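Local coordinates for branched-chain alpha-ketoacid decarboxylase (Lactococcus lactis, PDB 2VBF), which binds thiamine diphosphate and magnesium and probably decarboxylates branched-chain and aromatic alpha-keto acids to aldehydes, at residues Ser125-Asn129 and Asp130-Val134; Ser530-Lys533 and Glu534-Asp538. All coordinates share one frame; numbering follows the deposited sequence.

Contact 1. Residues Ser125-Asn129 and Asp130-Val134; sequences SKVQN and DGKFV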
ATOM      1  N   SER A 125      -4.828 -18.604  18.404  1.00 15.04           N
ATOM      2  CA  SER A 125      -4.981 -19.960  17.899  1.00 16.58           C
ATOM      3  C   SER A 125      -6.417 -20.456  17.993  1.00 16.02           C
ATOM      4  O   SER A 125      -6.920 -21.091  17.061  1.00 13.85           O
ATOM      5  CB  SER A 125      -4.043 -20.915  18.658  1.00 19.20           C
ATOM      6  OG  SER A 125      -2.688 -20.520  18.504  1.00 24.23           O
ATOM      7  N   LYS A 126      -7.088 -20.168  19.111  1.00 17.74           N
ATOM      8  CA  LYS A 126      -8.463 -20.632  19.305  1.00 18.37           C
ATOM      9  C   LYS A 126      -9.416 -19.987  18.300  1.00 16.50           C
ATOM     10  O   LYS A 126     -10.248 -20.672  17.714  1.00 15.86           O
ATOM     11  CB  LYS A 126      -8.960 -20.362  20.729  1.00 19.88           C
ATOM     12  CG  LYS A 126     -10.447 -20.660  20.892  1.00 21.43           C
ATOM     13  CD  LYS A 126     -10.874 -20.762  22.334  1.00 22.35           C
ATOM     14  CE  LYS A 126     -12.392 -20.915  22.433  1.00 23.50           C
ATOM     15  NZ  LYS A 126     -12.889 -22.187  21.830  1.00 24.49           N
ATOM     16  N   VAL A 127      -9.286 -18.678  18.093  1.00 14.82           N
ATOM     17  CA  VAL A 127     -10.139 -17.976  17.120  1.00 14.66           C
ATOM     18  C   VAL A 127      -9.918 -18.550  15.714  1.00 13.35           C
ATOM     19  O   VAL A 127     -10.868 -18.797  14.970  1.00 12.35           O
ATOM     20  CB  VAL A 127      -9.893 -16.462  17.127  1.00 15.08           C
ATOM     21  CG1 VAL A 127     -10.452 -15.798  15.856  1.00 14.56           C
ATOM     22  CG2 VAL A 127     -10.482 -15.832  18.404  1.00 16.70           C
ATOM     23  N   GLN A 128      -8.659 -18.772  15.363  1.00 13.89           N
ATOM     24  CA  GLN A 128      -8.335 -19.347  14.058  1.00 13.29           C
ATOM     25  C   GLN A 128      -8.926 -20.750  13.881  1.00 13.63           C
ATOM     26  O   GLN A 128      -9.532 -21.055  12.849  1.00 13.33           O
ATOM     27  CB  GLN A 128      -6.828 -19.352  13.813  1.00 12.64           C
ATOM     28  CG  GLN A 128      -6.207 -17.968  13.832  1.00 13.29           C
ATOM     29  CD  GLN A 128      -4.777 -17.915  13.287  1.00 13.66           C
ATOM     30  OE1 GLN A 128      -4.408 -18.667  12.380  1.00 13.18           O
ATOM     31  NE2 GLN A 128      -3.981 -16.988  13.824  1.00 13.52           N
ATOM     32  N   ASN A 129      -8.770 -21.591  14.899  1.00 12.88           N
ATOM     33  CA  ASN A 129      -9.282 -22.955  14.849  1.00 13.77           C
ATOM     34  C   ASN A 129     -10.809 -23.016  14.816  1.00 13.63           C
ATOM     35  O   ASN A 129     -11.391 -23.938  14.253  1.00 14.08           O
ATOM     36  CB  ASN A 129      -8.773 -23.764  16.042  1.00 13.84           C
ATOM     37  CG  ASN A 129      -9.172 -25.226  15.953  1.00 13.86           C
ATOM     38  OD1 ASN A 129      -8.841 -25.906  14.978  1.00 18.02           O
ATOM     39  ND2 ASN A 129      -9.917 -25.704  16.955  1.00 17.19           N
ATOM     40  N   ASP A 130     -11.451 -22.033  15.441  1.00 14.39           N
ATOM     41  CA  ASP A 130     -12.912 -21.930  15.441  1.00 14.94           C
ATOM     42  C   ASP A 130     -13.500 -21.371  14.142  1.00 14.76           C
ATOM     43  O   ASP A 130     -14.712 -21.456  13.929  1.00 14.62           O
ATOM     44  CB  ASP A 130     -13.380 -21.063  16.609  1.00 16.10           C
ATOM     45  CG  ASP A 130     -13.319 -21.785  17.950  1.00 19.40           C
ATOM     46  OD1 ASP A 130     -13.176 -23.031  17.958  1.00 22.55           O
ATOM     47  OD2 ASP A 130     -13.423 -21.098  18.987  1.00 22.41           O
ATOM     48  N   GLY A 131     -12.665 -20.801  13.275  1.00 14.49           N
ATOM     49  CA  GLY A 131     -13.136 -20.288  11.992  1.00 14.48           C
ATOM     50  C   GLY A 131     -14.035 -19.065  12.112  1.00 13.71           C
ATOM     51  O   GLY A 131     -14.931 -18.856  11.282  1.00 12.76           O
ATOM     52  N   LYS A 132     -13.782 -18.260  13.141  1.00 14.77           N
ATOM     53  CA  LYS A 132     -14.618 -17.097  13.460  1.00 14.80           C
ATOM     54  C   LYS A 132     -14.496 -16.006  12.395  1.00 12.82           C
ATOM     55  O   LYS A 132     -13.409 -15.764  11.857  1.00 13.96           O
ATOM     56  CB  LYS A 132     -14.243 -16.521  14.831  1.00 15.49           C
ATOM     57  CG  LYS A 132     -14.482 -17.468  16.012  1.00 17.80           C
ATOM     58  CD  LYS A 132     -15.892 -18.047  16.050  1.00 19.67           C
ATOM     59  CE  LYS A 132     -16.951 -16.995  16.396  1.00 21.41           C
ATOM     60  NZ  LYS A 132     -18.343 -17.534  16.289  1.00 20.80           N
ATOM     61  N   PHE A 133     -15.619 -15.342  12.131  1.00 11.68           N
ATOM     62  CA  PHE A 133     -15.696 -14.225  11.193  1.00 12.84           C
ATOM     63  C   PHE A 133     -15.242 -12.956  11.895  1.00 12.02           C
ATOM     64  O   PHE A 133     -16.048 -12.098  12.269  1.00 13.85           O
ATOM     65  CB  PHE A 133     -17.141 -14.075  10.681  1.00 14.86           C
ATOM     66  CG  PHE A 133     -17.608 -15.182   9.751  1.00 14.66           C
ATOM     67  CD1 PHE A 133     -16.836 -16.325   9.499  1.00 15.53           C
ATOM     68  CD2 PHE A 133     -18.839 -15.072   9.122  1.00 16.81           C
ATOM     69  CE1 PHE A 133     -17.281 -17.325   8.633  1.00 16.12           C
ATOM     70  CE2 PHE A 133     -19.284 -16.065   8.261  1.00 16.56           C
ATOM     71  CZ  PHE A 133     -18.513 -17.190   8.019  1.00 17.98           C
ATOM     72  N   VAL A 134     -13.936 -12.848  12.109  1.00 12.08           N
ATOM     73  CA  VAL A 134     -13.364 -11.700  12.778  1.00 13.51           C
ATOM     74  C   VAL A 134     -12.815 -10.654  11.800  1.00 12.35           C
ATOM     75  O   VAL A 134     -12.562 -10.913  10.603  1.00 10.82           O
ATOM     76  CB  VAL A 134     -12.248 -12.116  13.757  1.00 13.07           C
ATOM     77  CG1 VAL A 134     -12.845 -12.929  14.936  1.00 14.58           C
ATOM     78  CG2 VAL A 134     -11.119 -12.891  13.017  1.00 12.41           C
TER
HETATM   79  O   HOH W   1     -10.740 -23.932  18.857  1.00 24.19           O

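Contact 2. Residues Ser530-Lys533 and Glu534-Asp538; sequences SVMK and EAQAD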
ATOM      1  N   SER A 530      24.673  27.333  -2.144  1.00 20.96           N
ATOM      2  CA  SER A 530      24.560  27.953  -0.814  1.00 22.67           C
ATOM      3  C   SER A 530      23.853  27.030   0.177  1.00 22.86           C
ATOM      4  O   SER A 530      24.362  26.764   1.263  1.00 24.27           O
ATOM      5  CB  SER A 530      23.821  29.299  -0.893  1.00 23.17           C
ATOM      6  OG  SER A 530      23.644  29.892   0.397  1.00 27.25           O
ATOM      7  N   VAL A 531      22.688  26.527  -0.220  1.00 23.04           N
ATOM      8  CA  VAL A 531      21.887  25.672   0.654  1.00 22.78           C
ATOM      9  C   VAL A 531      22.543  24.309   0.886  1.00 22.30           C
ATOM     10  O   VAL A 531      22.500  23.778   1.991  1.00 20.40           O
ATOM     11  CB  VAL A 531      20.461  25.462   0.097  1.00 22.73           C
ATOM     12  CG1 VAL A 531      19.702  24.487   0.968  1.00 24.30           C
ATOM     13  CG2 VAL A 531      19.715  26.798   0.005  1.00 23.36           C
ATOM     14  N   MET A 532      23.141  23.738  -0.151  1.00 22.39           N
ATOM     15  CA  MET A 532      23.840  22.467  -0.003  1.00 23.47           C
ATOM     16  C   MET A 532      24.973  22.563   1.022  1.00 23.83           C
ATOM     17  O   MET A 532      25.108  21.698   1.878  1.00 22.11           O
ATOM     18  CB  MET A 532      24.392  21.991  -1.344  1.00 23.69           C
ATOM     19  CG  MET A 532      25.376  20.853  -1.224  1.00 23.96           C
ATOM     20  SD  MET A 532      24.609  19.311  -0.715  1.00 27.16           S
ATOM     21  CE  MET A 532      24.405  18.648  -2.359  1.00 22.12           C
ATOM     22  N   LYS A 533      25.785  23.614   0.924  1.00 24.22           N
ATOM     23  CA  LYS A 533      26.904  23.807   1.854  1.00 25.13           C
ATOM     24  C   LYS A 533      26.405  24.055   3.273  1.00 24.29           C
ATOM     25  O   LYS A 533      26.954  23.520   4.244  1.00 24.36           O
ATOM     26  CB  LYS A 533      27.761  24.989   1.398  1.00 26.87           C
ATOM     27  CG  LYS A 533      28.549  24.722   0.140  1.00 28.15           C
ATOM     28  CD  LYS A 533      29.365  25.945  -0.231  1.00 28.85           C
ATOM     29  CE  LYS A 533      30.405  25.623  -1.286  1.00 29.56           C
ATOM     30  NZ  LYS A 533      31.230  26.832  -1.632  1.00 30.99           N
ATOM     31  N   GLU A 534      25.364  24.876   3.374  1.00 23.63           N
ATOM     32  CA  GLU A 534      24.683  25.180   4.633  1.00 23.57           C
ATOM     33  C   GLU A 534      24.207  23.875   5.271  1.00 22.74           C
ATOM     34  O   GLU A 534      24.489  23.603   6.444  1.00 22.87           O
ATOM     35  CB  GLU A 534      23.504  26.123   4.336  1.00 24.61           C
ATOM     36  CG  GLU A 534      22.657  26.583   5.519  1.00 25.25           C
ATOM     37  CD  GLU A 534      21.394  27.334   5.076  1.00 27.09           C
ATOM     38  OE1 GLU A 534      21.210  27.535   3.853  1.00 29.54           O
ATOM     39  OE2 GLU A 534      20.585  27.713   5.948  1.00 29.49           O
ATOM     40  N   ALA A 535      23.500  23.067   4.481  1.00 21.13           N
ATOM     41  CA  ALA A 535      22.980  21.768   4.945  1.00 21.50           C
ATOM     42  C   ALA A 535      24.106  20.843   5.408  1.00 20.95           C
ATOM     43  O   ALA A 535      24.065  20.324   6.534  1.00 21.03           O
ATOM     44  CB  ALA A 535      22.158  21.095   3.834  1.00 20.67           C
ATOM     45  N   GLN A 536      25.117  20.661   4.563  1.00 21.03           N
ATOM     46  CA  GLN A 536      26.260  19.792   4.886  1.00 22.20           C
ATOM     47  C   GLN A 536      27.000  20.199   6.161  1.00 21.53           C
ATOM     48  O   GLN A 536      27.438  19.349   6.935  1.00 21.91           O
ATOM     49  CB  GLN A 536      27.250  19.772   3.727  1.00 22.30           C
ATOM     50  CG  GLN A 536      26.727  19.052   2.517  1.00 23.31           C
ATOM     51  CD  GLN A 536      26.818  17.558   2.652  1.00 25.15           C
ATOM     52  OE1 GLN A 536      26.706  17.007   3.750  1.00 27.69           O
ATOM     53  NE2 GLN A 536      27.018  16.884   1.530  1.00 25.90           N
ATOM     54  N   ALA A 537      27.142  21.503   6.364  1.00 22.39           N
ATOM     55  CA  ALA A 537      27.801  22.039   7.561  1.00 22.80           C
ATOM     56  C   ALA A 537      27.010  21.754   8.833  1.00 23.36           C
ATOM     57  O   ALA A 537      27.585  21.422   9.868  1.00 24.90           O
ATOM     58  CB  ALA A 537      28.018  23.546   7.403  1.00 22.61           C
ATOM     59  N   ASP A 538      25.688  21.869   8.743  1.00 21.32           N
ATOM     60  CA  ASP A 538      24.804  21.766   9.897  1.00 20.66           C
ATOM     61  C   ASP A 538      24.326  20.323  10.048  1.00 20.80           C
ATOM     62  O   ASP A 538      23.263  19.951   9.553  1.00 21.77           O
ATOM     63  CB  ASP A 538      23.633  22.736   9.705  1.00 21.26           C
ATOM     64  CG  ASP A 538      22.631  22.713  10.841  1.00 20.56           C
ATOM     65  OD1 ASP A 538      22.911  22.185  11.940  1.00 18.93           O
ATOM     66  OD2 ASP A 538      21.526  23.239  10.613  1.00 21.22           O
TER
HETATM   67  O   HOH W   2      21.488  29.503   2.201  1.00 36.12           O

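Contact 1. Residues Ser125-Asn129 and Asp130-Val134
Lys126 and Asp130 meet one helical turn apart in a salt bridge. Lys126 NZ lies 3.1 Å from Asp130 OD2 and approaches on the syn lone pair of that oxygen. The lysine leaves the helix with CG anti to the backbone N (chi1 172°). It runs extended until a bend at chi4 (65°) turns NZ toward the carboxylate. The other carboxylate oxygen is held through water: water 1 donates to Asp130 OD1 and accepts from Asn129 ND2, at 2.7 Å from each. The polar cluster therefore grips both oxygens of Asp130 on the exposed face of the helix.

On the buried side, Val127 CG1 meets Val134 CG1 tip to tip at 3.8 Å. The same methyl touches Lys132 CB, whose side chain crosses that of Val127 at about a right angle. The backbone between these side chains forms a Schellman motif that ends helix 125-130. Gly131 supplies the positive phi (68°). Gly131 N bonds to Gln128 O at 3.2 Å from above the carbonyl plane, and makes a weak hydrogen bond to Val127 O. Lys132 N points almost straight at Val127 O, but the bond is weak at 3.5 Å. The reversal brings Val134 back against the helix.

Further out, Gln128 NE2 bonds to Pro123 O, just before the helix. Val134 also packs on Tyr50 and Phe143. The second subunit covers part of the turn: its Phe314 makes a cation-pi contact with Lys132, and its Gln568 packs on Val127.

Contact 2. Residues Ser530-Lys533 and Glu534-Asp538
Glu534 reaches back along the helix toward Ser530 and Val531. Its CG stands anti to the backbone N (chi1 -179°) and the chain is extended beyond it. This carries Glu534 OE1 to 3.8 Å from Val531 CA and 4.2 Å from Val531 CG2, where the two side chains meet at a slant. Water 2 donates to Glu534 OE1 at 2.6 Å and also hydrogen-bonds to Ser530 OG. The other carboxylate oxygen, OE2, forms a salt bridge with Lys520 of strand 517-522.

Lys533 joins the contact mainly through its main chain. Lys533 O accepts from Ala537 N at 2.9 Å, one of four consecutive i to i+4 bonds in helix 525-537. This helix is the crossover of a beta-alpha-beta unit between strands 517-522 and 542-548.

The side chains of Met532 and Gln536 run alongside each other from successive turns, in the same direction. Met532 SD is 3.9 Å from Gln536 CG and 4.1 Å from Gln536 NE2. Gln536 NE2 hydrogen-bonds to Glu394. Met532 rests on Phe475 and Gln536 on Ile473, both in strand 473-478.

The buried amide of Gln536 thus has a carboxylate to bond to, while its aliphatic part packs against sulfur. Glu534 has a lysine and a water on its two oxygens, which would probably favour its charged form.

Both contacts are local and mix buried with exposed residues, yet they hold different elements. Contact 1 ends a short helix in the N-terminal thiamine diphosphate domain and leads into a loop at the subunit interface. Contact 2 lies in a longer helix of the C-terminal domain, and no other chain of the assembly touches it. The centres of contact 1 and contact 2 are about 56 Å apart, on opposite sides of the chain's centre. Each has a water between side chains on its polar side. In contact 1 the salt bridge is internal; in contact 2 Glu534 pairs with a lysine on a strand. Buried packing is valine on valine in 125-134 and methionine on glutamine in 530-538.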